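Local coordinates for protein probable zinc protease PqqL (Escherichia coli, PDB 6OFT) that probably acts, as the full-length protein of which this chain is the first half, as a zinc-dependent metalloendopeptidase of the M16 family, at residues Q31-W35 and L378-S383; V254-A258 and R323-D329. All blocks are in the same frame, centred on the assembly; numbering follows the deposited sequence.

Contact 1 (Q31-W35 and L378-S383)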
# COMPACT_ATOMS: atom_id res chain seq x y z
N GLN A 31 -10.92 22.86 -5.31
CA GLN A 31 -10.35 22.10 -4.23
C GLN A 31 -8.92 21.72 -4.59
O GLN A 31 -8.63 21.48 -5.76
CB GLN A 31 -11.19 20.84 -3.91
CG GLN A 31 -10.85 20.21 -2.53
CD GLN A 31 -11.37 20.98 -1.33
OE1 GLN A 31 -12.19 21.89 -1.43
NE2 GLN A 31 -10.92 20.60 -0.14
N VAL A 32 -8.03 21.69 -3.59
CA VAL A 32 -6.63 21.31 -3.74
C VAL A 32 -6.17 20.47 -2.54
O VAL A 32 -6.60 20.71 -1.42
CB VAL A 32 -5.71 22.54 -3.98
CG1 VAL A 32 -5.61 23.43 -2.73
CG2 VAL A 32 -4.32 22.12 -4.46
N ASN A 33 -5.31 19.49 -2.80
CA ASN A 33 -4.65 18.68 -1.80
C ASN A 33 -3.21 19.15 -1.79
O ASN A 33 -2.60 19.35 -2.85
CB ASN A 33 -4.71 17.19 -2.15
CG ASN A 33 -6.00 16.53 -1.74
OD1 ASN A 33 -6.86 17.12 -1.09
ND2 ASN A 33 -6.16 15.29 -2.16
N LEU A 34 -2.71 19.42 -0.59
CA LEU A 34 -1.33 19.84 -0.36
C LEU A 34 -0.76 18.81 0.60
O LEU A 34 -1.26 18.69 1.72
CB LEU A 34 -1.23 21.26 0.23
CG LEU A 34 -1.90 22.41 -0.54
CD1 LEU A 34 -1.81 23.70 0.25
CD2 LEU A 34 -1.27 22.61 -1.94
N TRP A 35 0.17 17.98 0.10
CA TRP A 35 0.78 16.92 0.90
C TRP A 35 2.27 17.10 0.96
O TRP A 35 2.92 17.23 -0.08
CB TRP A 35 0.50 15.51 0.31
CG TRP A 35 -0.90 14.96 0.39
CD1 TRP A 35 -2.07 15.65 0.62
CD2 TRP A 35 -1.29 13.61 0.12
NE1 TRP A 35 -3.14 14.79 0.57
CE2 TRP A 35 -2.69 13.53 0.26
CE3 TRP A 35 -0.57 12.45 -0.23
CZ2 TRP A 35 -3.40 12.35 0.02
CZ3 TRP A 35 -1.27 11.26 -0.42
CH2 TRP A 35 -2.67 11.21 -0.28
N LEU A 378 -10.33 12.72 -6.23
CA LEU A 378 -9.17 13.55 -5.89
C LEU A 378 -8.19 12.84 -4.95
O LEU A 378 -6.98 12.78 -5.22
CB LEU A 378 -9.62 14.91 -5.32
CG LEU A 378 -8.51 15.91 -4.95
CD1 LEU A 378 -7.66 16.30 -6.15
CD2 LEU A 378 -9.08 17.12 -4.26
N ARG A 379 -8.73 12.28 -3.85
CA ARG A 379 -7.97 11.54 -2.84
C ARG A 379 -7.17 10.37 -3.46
O ARG A 379 -5.96 10.27 -3.23
CB ARG A 379 -8.92 11.06 -1.72
CG ARG A 379 -8.26 10.09 -0.74
CD ARG A 379 -8.67 10.30 0.70
NE ARG A 379 -7.60 9.84 1.59
CZ ARG A 379 -6.66 10.63 2.11
NH1 ARG A 379 -6.66 11.94 1.87
NH2 ARG A 379 -5.72 10.12 2.90
N MET A 380 -7.85 9.50 -4.24
CA MET A 380 -7.25 8.33 -4.91
C MET A 380 -6.15 8.76 -5.89
O MET A 380 -5.10 8.13 -5.94
CB MET A 380 -8.34 7.50 -5.60
CG MET A 380 -7.81 6.25 -6.31
SD MET A 380 -6.79 5.15 -5.27
CE MET A 380 -8.01 4.65 -3.99
N LEU A 381 -6.39 9.83 -6.65
CA LEU A 381 -5.42 10.38 -7.59
C LEU A 381 -4.19 10.93 -6.83
O LEU A 381 -3.05 10.66 -7.24
CB LEU A 381 -6.10 11.46 -8.45
CG LEU A 381 -5.23 12.22 -9.45
CD1 LEU A 381 -4.61 11.29 -10.49
CD2 LEU A 381 -6.03 13.32 -10.12
N THR A 382 -4.42 11.63 -5.70
CA THR A 382 -3.30 12.16 -4.88
C THR A 382 -2.46 11.00 -4.31
O THR A 382 -1.23 11.08 -4.32
CB THR A 382 -3.78 13.13 -3.78
OG1 THR A 382 -4.73 14.04 -4.34
CG2 THR A 382 -2.63 13.93 -3.16
N SER A 383 -3.14 9.92 -3.87
CA SER A 383 -2.49 8.72 -3.32
C SER A 383 -1.62 8.02 -4.36
O SER A 383 -0.49 7.64 -4.05
CB SER A 383 -3.51 7.75 -2.73
OG SER A 383 -4.26 8.39 -1.71
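W35 and N33 of the strand meet T382 of the helix in an alpha/beta packing contact: helix 378-391 lies against one face of the mixed sheet in the N-terminal M16 domain. The axes of the two short segments pass 9.7 Å apart with their directions inclined to each other, and the nearest CA pair is N33 with T382.

One polar link spans the gap. N33 ND2 donates to T382 OG1 at 2.9 Å (N-H...O 152°), the hydroxyl lying slightly off the amide plane. OG1 in turn donates to L378 O, 2.7 Å away, reaching it from above the carbonyl plane; that oxygen also receives T382 N. The buried hydroxyl therefore both accepts and donates. With its ND2 held by T382 and its OD1 by S101 OG of the adjoining strand 96-103, the N33 amide is held at both ends, which fixes its rotation.

Van der Waals contacts flank this link. T382 has OG1 beside its own backbone N (chi1 -45°), which leaves CG2 to rest over the W35 ring: a CH-pi contact, 3.5 Å from the six-membered centroid and 14° off the ring normal. L378 CG packs 3.7 Å from N33 ND2, while L378 CD2 touches Q31 CG; the Q31 amide itself turns off to S101.

R379 NH1 approaches W35 CZ2 obliquely, the guanidinium inclined to the ring rather than stacked on it, whereas S383 OG lies at the edge of the ring, near its plane, 3.5 Å from W35 CH2, and donates to R379 O at 3.0 Å.

Contact 2 (V254-A258 and R323-D329)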
# COMPACT_ATOMS: atom_id res chain seq x y z
N VAL A 254 -15.30 -14.34 8.75
CA VAL A 254 -15.20 -15.30 7.64
C VAL A 254 -14.19 -16.42 7.92
O VAL A 254 -13.04 -16.16 8.27
CB VAL A 254 -14.89 -14.54 6.30
CG1 VAL A 254 -14.60 -15.51 5.16
CG2 VAL A 254 -16.04 -13.60 5.92
N ASN A 255 -14.63 -17.68 7.75
CA ASN A 255 -13.78 -18.85 7.88
C ASN A 255 -13.29 -19.20 6.49
O ASN A 255 -14.01 -18.96 5.53
CB ASN A 255 -14.51 -20.03 8.52
CG ASN A 255 -14.93 -19.78 9.95
OD1 ASN A 255 -14.20 -19.19 10.76
ND2 ASN A 255 -16.11 -20.24 10.30
N GLY A 256 -12.07 -19.73 6.39
CA GLY A 256 -11.53 -20.09 5.08
C GLY A 256 -10.12 -20.62 5.08
O GLY A 256 -9.51 -20.84 6.14
N ILE A 257 -9.59 -20.84 3.87
CA ILE A 257 -8.26 -21.37 3.62
C ILE A 257 -7.57 -20.54 2.54
O ILE A 257 -8.20 -20.13 1.58
CB ILE A 257 -8.31 -22.91 3.30
CG1 ILE A 257 -6.88 -23.53 3.24
CG2 ILE A 257 -9.14 -23.22 2.03
CD1 ILE A 257 -6.80 -25.06 3.34
N ALA A 258 -6.27 -20.29 2.71
CA ALA A 258 -5.50 -19.54 1.73
C ALA A 258 -4.09 -20.11 1.57
O ALA A 258 -3.50 -20.61 2.54
CB ALA A 258 -5.44 -18.07 2.12
N ARG A 323 -7.21 -17.48 -1.97
CA ARG A 323 -8.13 -17.75 -0.88
C ARG A 323 -9.50 -18.25 -1.31
O ARG A 323 -10.03 -17.78 -2.32
CB ARG A 323 -8.26 -16.48 -0.01
CG ARG A 323 -9.19 -16.63 1.21
CD ARG A 323 -9.30 -15.34 2.00
NE ARG A 323 -8.02 -14.93 2.59
CZ ARG A 323 -7.49 -15.46 3.68
NH1 ARG A 323 -8.12 -16.44 4.32
NH2 ARG A 323 -6.33 -15.02 4.15
N VAL A 324 -10.06 -19.19 -0.53
CA VAL A 324 -11.42 -19.71 -0.69
C VAL A 324 -12.11 -19.55 0.67
O VAL A 324 -11.61 -20.07 1.68
CB VAL A 324 -11.51 -21.15 -1.26
CG1 VAL A 324 -12.92 -21.72 -1.09
CG2 VAL A 324 -11.10 -21.21 -2.73
N ASN A 325 -13.24 -18.82 0.70
CA ASN A 325 -14.03 -18.60 1.90
C ASN A 325 -15.00 -19.75 2.11
O ASN A 325 -15.70 -20.16 1.18
CB ASN A 325 -14.74 -17.25 1.86
CG ASN A 325 -13.80 -16.08 1.61
OD1 ASN A 325 -14.02 -15.27 0.70
ND2 ASN A 325 -12.72 -15.99 2.38
N ALA A 326 -15.01 -20.30 3.33
CA ALA A 326 -15.84 -21.43 3.71
C ALA A 326 -17.30 -21.08 3.98
O ALA A 326 -17.62 -19.99 4.47
CB ALA A 326 -15.25 -22.14 4.91
N ARG A 327 -18.18 -22.02 3.63
CA ARG A 327 -19.61 -21.97 3.88
C ARG A 327 -19.73 -22.46 5.32
O ARG A 327 -19.46 -23.64 5.58
CB ARG A 327 -20.34 -22.91 2.90
CG ARG A 327 -21.82 -23.08 3.17
CD ARG A 327 -22.41 -24.11 2.23
NE ARG A 327 -23.87 -24.13 2.29
CZ ARG A 327 -24.67 -23.32 1.61
NH1 ARG A 327 -25.99 -23.41 1.73
NH2 ARG A 327 -24.16 -22.39 0.81
N ASP A 328 -20.01 -21.53 6.26
CA ASP A 328 -20.12 -21.76 7.70
C ASP A 328 -18.78 -22.25 8.30
O ASP A 328 -17.80 -21.49 8.34
CB ASP A 328 -21.29 -22.71 8.05
CG ASP A 328 -22.65 -22.28 7.53
OD1 ASP A 328 -23.07 -21.14 7.85
OD2 ASP A 328 -23.30 -23.09 6.83
N ASP A 329 -18.75 -23.53 8.74
CA ASP A 329 -17.62 -24.22 9.37
C ASP A 329 -17.07 -25.35 8.48
O ASP A 329 -16.23 -26.13 8.93
CB ASP A 329 -18.05 -24.76 10.74
CG ASP A 329 -18.61 -23.70 11.68
OD1 ASP A 329 -18.25 -22.51 11.52
OD2 ASP A 329 -19.42 -24.05 12.56
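I257 and V324 form the hydrogen-bonded pair of an antiparallel strand pairing in the interior of the second sheet, where strands 256-264 and 317-326 run side by side between 430-436 and 303-314. The evidence is a reciprocal pair of backbone hydrogen bonds: I257 N donates to V324 O and V324 N to I257 O (3.0 Å), both nearly straight. G256 with N325 and A258 with R323 are the non-hydrogen-bonded pairs on either side. At G256 the strands come so close that a CB would fall about 2.8 Å from V324 O.

The pairing continues past G256, since A326 N reaches N255 O at 2.8 Å. N255 then clamps the turn beyond the second strand: CG stands beside the backbone N (chi1 -65°), and ND2 donates to D328 O at 2.9 Å with an N-H...O angle of 176°, the oxygen lying in the amide plane. ND2 also serves N437 OD1. With an alanine here, ND2 is gone, and D328 O and N437 OD1 would probably lose the donor they share, leaving the turn freer to shift.

On the face bearing A258 and R323, A258 CB lies 3.7 Å from R323 CZ, over the guanidinium face; a bend at chi3 (-63°) folds the arginine back across it, while NH2 forms a salt bridge with E433. V254 CG1 meets the N325 side chain at a slant, 3.4 Å from N325 ND2.

I257 and V324 share the other face, where both touch L338 of helix 331-348. A mixed sheet backed by helices is the alpha/beta architecture of an M16 domain, here within the family's inactive-domain region.

In the fold
Contacts 1 and 2 lie on opposite sides of the chain's centre, about 37 Å apart between their centres and about 21 Å at their nearest atoms, so neither touches the other. Each belongs to a different mixed sheet. Both segments of contact 2 fall in the sequence between W35 and L378: after strands 256-264 and 317-326 the chain returns with helix 378-391 to the first sheet, and only later adds strand 430-436 to the second. Only contact 1 approaches the predicted zinc site (H54, H58 and E134, with E57 as the predicted proton acceptor), the side chains of R379 and E57 being about 12 Å apart. Contact 2 is remote from these residues and joins strands within its own sheet.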